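Local coordinates for 2-hydroxychromene-2-carboxylate isomerase (Pseudomonas putida, PDB 2IMF), which catalyses the reversible, glutathione-dependent isomerization of 2-hydroxychromene-2-carboxylate to trans-o-hydroxybenzylidenepyruvate in naphthalene breakdown, at residues V65-W70 against I76-P81; S14-Q19 against W179-L184. All coordinates share one frame; numbering follows the deposited sequence.

Interaction 1 (65-70 with 76-81) is local and only partly buried. The loop that leaves helix 57-74 turns back along that same helix. Interaction 2 (14-19 with 179-184) is buried and joins parts of the chain far apart in sequence: helix 12-28 and the loop between strand 176-179 and helix 184-198. The first combines leucine and phenylalanine packing with a glutamine grip on a backbone carbonyl. The second is close packing without a hydrogen bond between its segments; Trp179, Asp182 and Arg183 turn polar groups to glutathione or the second subunit. The two touch where Trp70 packs on Leu16 and Asn181, and where Tyr15 OH probably hydrogen-bonds Pro77 O.

Interaction 1. Residues V65-W70 against I76-P81; sequences VDLQRW and IPLVFP
Leu78 is the first residue of 76-81 to meet the helix, packing on Leu67 and Gln68. With CG anti to the backbone N (chi1 -171°), its side chain reaches toward the helix and brings CD1 to 4.0 Å from Leu67 CB. The same methyl is close to the carbonyl O of Leu67. The backbone of Leu78 is held by the amide of Gln68, whose chain bends at chi2 (-56°). Gln68 NE2 donates to Leu78 O at 2.9 Å, with an N-H...O angle of 159°. The oxygen is near the amide plane of Gln68, but the donor is tilted from the carbonyl plane of Leu78. Gln68 OE1 accepts from a water at 2.8 Å, and that water accepts from Leu78 N at 2.9 Å. One amide thus serves Leu78 O directly and Leu78 N through the water. A leucine in place of Gln68 would probably leave Leu78 O without this donor and the water without its acceptor. Further along, Phe80 crosses Leu67 at about a right angle. Its CZ meets Leu67 CD1 at 3.8 Å, an oblique approach to the ring. Phe80 also touches the bound 4-(2-methoxyphenyl)-2-oxobut-3-enoic acid, so this packing borders the substrate pocket. Around the contact, Leu67 rests on Pro12 and Phe13 of helix 12-28, while Leu78 and Phe80 meet Trp114 of helix 99-115.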
loop_
_atom_site.group_PDB
_atom_site.type_symbol
_atom_site.label_atom_id
_atom_site.label_comp_id
_atom_site.label_asym_id
_atom_site.label_seq_id
_atom_site.Cartn_x
_atom_site.Cartn_y
_atom_site.Cartn_z
ATOM N N VAL A 65 -11.470 -6.354 2.344
ATOM C CA VAL A 65 -12.245 -5.178 2.596
ATOM C C VAL A 65 -11.736 -4.000 1.750
ATOM O O VAL A 65 -12.458 -3.220 1.099
ATOM C CB VAL A 65 -12.299 -4.851 4.108
ATOM C CG1 VAL A 65 -12.988 -3.553 4.342
ATOM C CG2 VAL A 65 -12.987 -6.007 4.855
ATOM N N ASP A 66 -10.413 -3.781 1.737
ATOM C CA ASP A 66 -9.788 -2.728 0.934
ATOM C C ASP A 66 -10.179 -2.902 -0.518
ATOM O O ASP A 66 -10.553 -1.935 -1.218
ATOM C CB ASP A 66 -8.260 -2.857 1.104
ATOM C CG ASP A 66 -7.525 -1.660 0.544
ATOM O OD1 ASP A 66 -8.001 -0.500 0.578
ATOM O OD2 ASP A 66 -6.480 -1.883 -0.116
ATOM N N LEU A 67 -10.062 -4.143 -1.012
ATOM C CA LEU A 67 -10.441 -4.420 -2.409
ATOM C C LEU A 67 -11.882 -4.054 -2.719
ATOM O O LEU A 67 -12.142 -3.459 -3.741
ATOM C CB LEU A 67 -10.141 -5.873 -2.750
ATOM C CG LEU A 67 -8.626 -6.173 -2.835
ATOM C CD1 LEU A 67 -8.399 -7.689 -2.805
ATOM C CD2 LEU A 67 -7.974 -5.552 -4.081
ATOM N N GLN A 68 -12.797 -4.394 -1.812
ATOM C CA GLN A 68 -14.190 -3.963 -2.050
ATOM C C GLN A 68 -14.386 -2.451 -2.004
ATOM O O GLN A 68 -15.170 -1.888 -2.751
ATOM C CB GLN A 68 -15.133 -4.598 -1.069
ATOM C CG GLN A 68 -15.278 -6.090 -1.286
ATOM C CD GLN A 68 -15.720 -6.519 -2.704
ATOM O OE1 GLN A 68 -16.671 -5.991 -3.265
ATOM N NE2 GLN A 68 -15.007 -7.454 -3.292
ATOM N N ARG A 69 -13.628 -1.795 -1.131
ATOM C CA ARG A 69 -13.728 -0.339 -1.085
ATOM C C ARG A 69 -13.310 0.243 -2.404
ATOM O O ARG A 69 -13.942 1.133 -2.962
ATOM C CB ARG A 69 -12.880 0.243 0.068
ATOM C CG ARG A 69 -13.487 0.010 1.416
ATOM C CD ARG A 69 -12.367 0.162 2.488
ATOM N NE ARG A 69 -13.046 0.082 3.781
ATOM C CZ ARG A 69 -12.412 -0.209 4.914
ATOM N NH1 ARG A 69 -11.086 -0.317 4.937
ATOM N NH2 ARG A 69 -13.053 -0.269 6.075
ATOM N N TRP A 70 -12.222 -0.221 -3.003
ATOM C CA TRP A 70 -11.828 0.309 -4.276
ATOM C C TRP A 70 -12.766 -0.078 -5.419
ATOM O O TRP A 70 -12.970 0.730 -6.321
ATOM C CB TRP A 70 -10.409 -0.213 -4.636
ATOM C CG TRP A 70 -9.306 0.486 -3.861
ATOM C CD1 TRP A 70 -8.696 0.015 -2.725
ATOM C CD2 TRP A 70 -8.733 1.742 -4.130
ATOM N NE1 TRP A 70 -7.742 0.905 -2.305
ATOM C CE2 TRP A 70 -7.756 2.001 -3.141
ATOM C CE3 TRP A 70 -8.966 2.708 -5.117
ATOM C CZ2 TRP A 70 -6.985 3.198 -3.149
ATOM C CZ3 TRP A 70 -8.195 3.852 -5.133
ATOM C CH2 TRP A 70 -7.243 4.096 -4.140
ATOM N N ILE A 76 -17.212 -1.147 -10.068
ATOM C CA ILE A 76 -17.060 -2.416 -10.732
ATOM C C ILE A 76 -17.193 -3.532 -9.698
ATOM O O ILE A 76 -16.937 -3.317 -8.521
ATOM C CB ILE A 76 -15.680 -2.509 -11.461
ATOM C CG1 ILE A 76 -14.484 -2.462 -10.474
ATOM C CG2 ILE A 76 -15.549 -1.427 -12.481
ATOM C CD1 ILE A 76 -13.119 -2.494 -11.171
ATOM N N PRO A 77 -17.560 -4.775 -10.107
ATOM C CA PRO A 77 -17.590 -5.912 -9.196
ATOM C C PRO A 77 -16.159 -6.354 -8.936
ATOM O O PRO A 77 -15.268 -6.155 -9.767
ATOM C CB PRO A 77 -18.311 -7.006 -10.037
ATOM C CG PRO A 77 -18.103 -6.639 -11.401
ATOM C CD PRO A 77 -18.080 -5.135 -11.449
ATOM N N LEU A 78 -15.995 -7.064 -7.853
ATOM C CA LEU A 78 -14.711 -7.735 -7.646
ATOM C C LEU A 78 -15.083 -8.967 -6.896
ATOM O O LEU A 78 -15.601 -8.954 -5.732
ATOM C CB LEU A 78 -13.746 -6.835 -6.829
ATOM C CG LEU A 78 -12.292 -7.353 -6.738
ATOM C CD1 LEU A 78 -11.398 -6.096 -6.542
ATOM C CD2 LEU A 78 -12.049 -8.415 -5.656
ATOM N N VAL A 79 -14.795 -10.116 -7.519
ATOM C CA VAL A 79 -15.181 -11.419 -6.979
ATOM C C VAL A 79 -13.960 -12.339 -6.981
ATOM O O VAL A 79 -13.346 -12.500 -8.036
ATOM C CB VAL A 79 -16.285 -12.039 -7.831
ATOM C CG1 VAL A 79 -16.662 -13.443 -7.300
ATOM C CG2 VAL A 79 -17.456 -11.046 -7.944
ATOM N N PHE A 80 -13.531 -12.888 -5.843
ATOM C CA PHE A 80 -12.404 -13.781 -5.761
ATOM C C PHE A 80 -12.670 -15.051 -6.545
ATOM O O PHE A 80 -13.671 -15.760 -6.340
ATOM C CB PHE A 80 -12.080 -14.133 -4.322
ATOM C CG PHE A 80 -11.144 -13.140 -3.670
ATOM C CD1 PHE A 80 -11.561 -11.842 -3.396
ATOM C CD2 PHE A 80 -9.854 -13.517 -3.383
ATOM C CE1 PHE A 80 -10.678 -10.918 -2.845
ATOM C CE2 PHE A 80 -8.973 -12.636 -2.822
ATOM C CZ PHE A 80 -9.382 -11.317 -2.566
ATOM N N PRO A 81 -11.703 -15.409 -7.405
ATOM C CA PRO A 81 -11.770 -16.734 -8.034
ATOM C C PRO A 81 -11.331 -17.818 -7.047
ATOM O O PRO A 81 -10.770 -17.503 -5.996
ATOM C CB PRO A 81 -10.746 -16.605 -9.178
ATOM C CG PRO A 81 -9.656 -15.742 -8.584
ATOM C CD PRO A 81 -10.478 -14.666 -7.802
HETATM O O HOH W 1 -17.947 -6.515 -5.722
#

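Interaction 2. Residues S14-Q19 against W179-L184. With GSH (glutathione), chain E.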
loop_
_atom_site.group_PDB
_atom_site.type_symbol
_atom_site.label_atom_id
_atom_site.label_comp_id
_atom_site.label_asym_id
_atom_site.label_seq_id
_atom_site.Cartn_x
_atom_site.Cartn_y
_atom_site.Cartn_z
ATOM N N SER A 14 -4.027 -5.554 -9.408
ATOM C CA SER A 14 -3.798 -5.348 -10.834
ATOM C C SER A 14 -5.079 -5.226 -11.647
ATOM O O SER A 14 -5.138 -4.468 -12.635
ATOM C CB SER A 14 -2.923 -6.440 -11.422
ATOM O OG SER A 14 -1.609 -6.392 -10.879
ATOM N N TYR A 15 -6.143 -5.951 -11.209
ATOM C CA TYR A 15 -7.429 -5.874 -11.833
ATOM C C TYR A 15 -7.899 -4.450 -11.658
ATOM O O TYR A 15 -8.368 -3.801 -12.622
ATOM C CB TYR A 15 -8.375 -6.810 -11.104
ATOM C CG TYR A 15 -9.826 -6.546 -11.344
ATOM C CD1 TYR A 15 -10.392 -6.717 -12.613
ATOM C CD2 TYR A 15 -10.655 -6.207 -10.276
ATOM C CE1 TYR A 15 -11.811 -6.536 -12.790
ATOM C CE2 TYR A 15 -12.044 -6.050 -10.441
ATOM C CZ TYR A 15 -12.574 -6.182 -11.734
ATOM O OH TYR A 15 -13.931 -6.014 -11.989
ATOM N N LEU A 16 -7.803 -3.906 -10.434
ATOM C CA LEU A 16 -8.235 -2.521 -10.175
ATOM C C LEU A 16 -7.402 -1.537 -11.032
ATOM O O LEU A 16 -7.927 -0.623 -11.687
ATOM C CB LEU A 16 -7.998 -2.171 -8.732
ATOM C CG LEU A 16 -8.958 -2.886 -7.752
ATOM C CD1 LEU A 16 -8.499 -2.647 -6.325
ATOM C CD2 LEU A 16 -10.441 -2.374 -7.945
ATOM N N ALA A 17 -6.075 -1.673 -11.017
ATOM C CA ALA A 17 -5.217 -0.795 -11.830
ATOM C C ALA A 17 -5.540 -0.879 -13.295
ATOM O O ALA A 17 -5.546 0.171 -13.987
ATOM C CB ALA A 17 -3.721 -1.096 -11.574
ATOM N N ASN A 18 -5.772 -2.077 -13.818
ATOM C CA ASN A 18 -6.105 -2.157 -15.222
ATOM C C ASN A 18 -7.386 -1.441 -15.525
ATOM O O ASN A 18 -7.421 -0.811 -16.578
ATOM C CB ASN A 18 -6.215 -3.628 -15.625
ATOM C CG ASN A 18 -6.538 -3.777 -17.063
ATOM O OD1 ASN A 18 -5.757 -3.358 -17.904
ATOM N ND2 ASN A 18 -7.744 -4.251 -17.352
ATOM N N GLN A 19 -8.380 -1.529 -14.659
ATOM C CA GLN A 19 -9.659 -0.810 -14.931
ATOM C C GLN A 19 -9.376 0.689 -15.039
ATOM O O GLN A 19 -9.891 1.358 -15.956
ATOM C CB GLN A 19 -10.628 -1.066 -13.739
ATOM C CG GLN A 19 -11.940 -0.171 -13.641
ATOM C CD GLN A 19 -12.896 -0.431 -14.775
ATOM O OE1 GLN A 19 -12.861 -1.472 -15.429
ATOM N NE2 GLN A 19 -13.783 0.520 -14.998
ATOM N N TRP A 179 4.261 1.573 -7.720
ATOM C CA TRP A 179 3.706 0.253 -7.468
ATOM C C TRP A 179 2.411 0.408 -6.718
ATOM O O TRP A 179 2.374 1.083 -5.678
ATOM C CB TRP A 179 4.654 -0.550 -6.625
ATOM C CG TRP A 179 4.079 -1.831 -6.065
ATOM C CD1 TRP A 179 3.624 -2.910 -6.735
ATOM C CD2 TRP A 179 4.004 -2.150 -4.667
ATOM N NE1 TRP A 179 3.240 -3.898 -5.830
ATOM C CE2 TRP A 179 3.507 -3.464 -4.561
ATOM C CE3 TRP A 179 4.415 -1.495 -3.506
ATOM C CZ2 TRP A 179 3.347 -4.115 -3.323
ATOM C CZ3 TRP A 179 4.233 -2.134 -2.250
ATOM C CH2 TRP A 179 3.710 -3.427 -2.185
ATOM N N GLY A 180 1.344 -0.167 -7.268
ATOM C CA GLY A 180 0.047 -0.179 -6.633
ATOM C C GLY A 180 -1.035 0.569 -7.394
ATOM O O GLY A 180 -0.777 1.650 -7.963
ATOM N N ASN A 181 -2.263 0.030 -7.349
ATOM C CA ASN A 181 -3.410 0.798 -7.834
ATOM C C ASN A 181 -3.524 2.082 -7.071
ATOM O O ASN A 181 -3.927 3.105 -7.668
ATOM C CB ASN A 181 -4.690 -0.073 -7.704
ATOM C CG ASN A 181 -5.887 0.744 -7.843
ATOM O OD1 ASN A 181 -6.193 1.123 -8.994
ATOM N ND2 ASN A 181 -6.582 1.015 -6.760
ATOM N N ASP A 182 -3.136 2.073 -5.808
ATOM C CA ASP A 182 -3.229 3.258 -4.948
ATOM C C ASP A 182 -2.075 4.230 -5.155
ATOM O O ASP A 182 -1.934 5.158 -4.354
ATOM C CB ASP A 182 -3.293 2.839 -3.494
ATOM C CG ASP A 182 -2.115 1.995 -3.064
ATOM O OD1 ASP A 182 -1.181 1.792 -3.883
ATOM O OD2 ASP A 182 -2.080 1.555 -1.892
ATOM N N ARG A 183 -1.307 4.076 -6.226
ATOM C CA ARG A 183 -0.347 5.126 -6.621
ATOM C C ARG A 183 -0.669 5.658 -8.021
ATOM O O ARG A 183 0.097 6.459 -8.565
ATOM C CB ARG A 183 1.064 4.560 -6.551
ATOM C CG ARG A 183 1.504 4.310 -5.120
ATOM C CD ARG A 183 1.531 5.530 -4.213
ATOM N NE ARG A 183 2.078 5.221 -2.865
ATOM C CZ ARG A 183 1.343 4.623 -1.924
ATOM N NH1 ARG A 183 0.035 4.445 -2.108
ATOM N NH2 ARG A 183 1.947 4.349 -0.783
ATOM N N LEU A 184 -1.768 5.208 -8.609
ATOM C CA LEU A 184 -2.131 5.710 -9.930
ATOM C C LEU A 184 -2.387 7.193 -9.843
ATOM O O LEU A 184 -2.135 7.882 -10.829
ATOM C CB LEU A 184 -3.304 4.893 -10.528
ATOM C CG LEU A 184 -2.866 3.544 -11.100
ATOM C CD1 LEU A 184 -4.120 2.775 -11.460
ATOM C CD2 LEU A 184 -2.027 3.713 -12.322
HETATM N N1 GSH E . -1.245 -1.024 -1.827
HETATM C CA1 GSH E . -1.345 -1.769 -3.042
HETATM C C1 GSH E . -2.365 -1.305 -4.018
HETATM O O11 GSH E . -2.328 -1.714 -5.181
HETATM O O12 GSH E . -3.279 -0.698 -3.417
HETATM C CB1 GSH E . -0.915 -3.225 -2.904
HETATM C CG1 GSH E . -0.433 -3.944 -4.163
HETATM C CD1 GSH E . -0.057 -5.364 -3.846
HETATM O OE1 GSH E . -0.165 -5.803 -2.596
HETATM N N2 GSH E . 0.346 -6.167 -4.802
HETATM C CA2 GSH E . 0.895 -7.498 -4.574
HETATM C C2 GSH E . 2.358 -7.559 -4.656
HETATM O O2 GSH E . 2.969 -6.928 -5.683
HETATM C CB2 GSH E . 0.289 -8.454 -5.650
HETATM S SG2 GSH E . -1.494 -8.783 -5.374
HETATM N N3 GSH E . 3.055 -8.171 -3.744
HETATM C CA3 GSH E . 4.511 -8.023 -3.738
HETATM C C3 GSH E . 4.918 -7.352 -2.446
HETATM O O31 GSH E . 6.128 -7.111 -2.280
HETATM O O32 GSH E . 4.044 -7.107 -1.549
#
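Ala17 and Asn181 bring the backbones of helix 12-28 and the 179-184 turn within 4.7 Å, CA to CA. Asn181 points its side chain at the helix, with CG anti to the backbone N (chi1 165°). It crosses Leu16 at about a right angle, and Leu16 CB touches Asn181 CG at 3.7 Å. Asn181 OD1 comes near Ala17 N at a poor angle; its hydrogen bond is to Tyr74 OH. Leu184 CD1 adds an apolar contact, 3.9 Å from Ala17 CB. In this thioredoxin-fold, kappa-class glutathione transferase, the turn forms one wall of the glutathione site. Asn181 N donates to glutathione O11 at 2.8 Å. Glutathione N1 donates to Asp182 OD2 at 2.7 Å. Trp179 NE1 donates to glutathione O2 at 3.0 Å, near the plane of the indole. A face of that ring also lies under glutathione CB1, offset toward the rim. Gly180 has positive phi (116°), where a CB would press on the preceding carbonyl O and on Asp182 OD1. Arg183 NH1 bonds Asp182 O from above the carbonyl plane. Across the dimer interface, Asp182 pairs with Arg183 of the second subunit, and Lys59 of that subunit also bonds the glutathione.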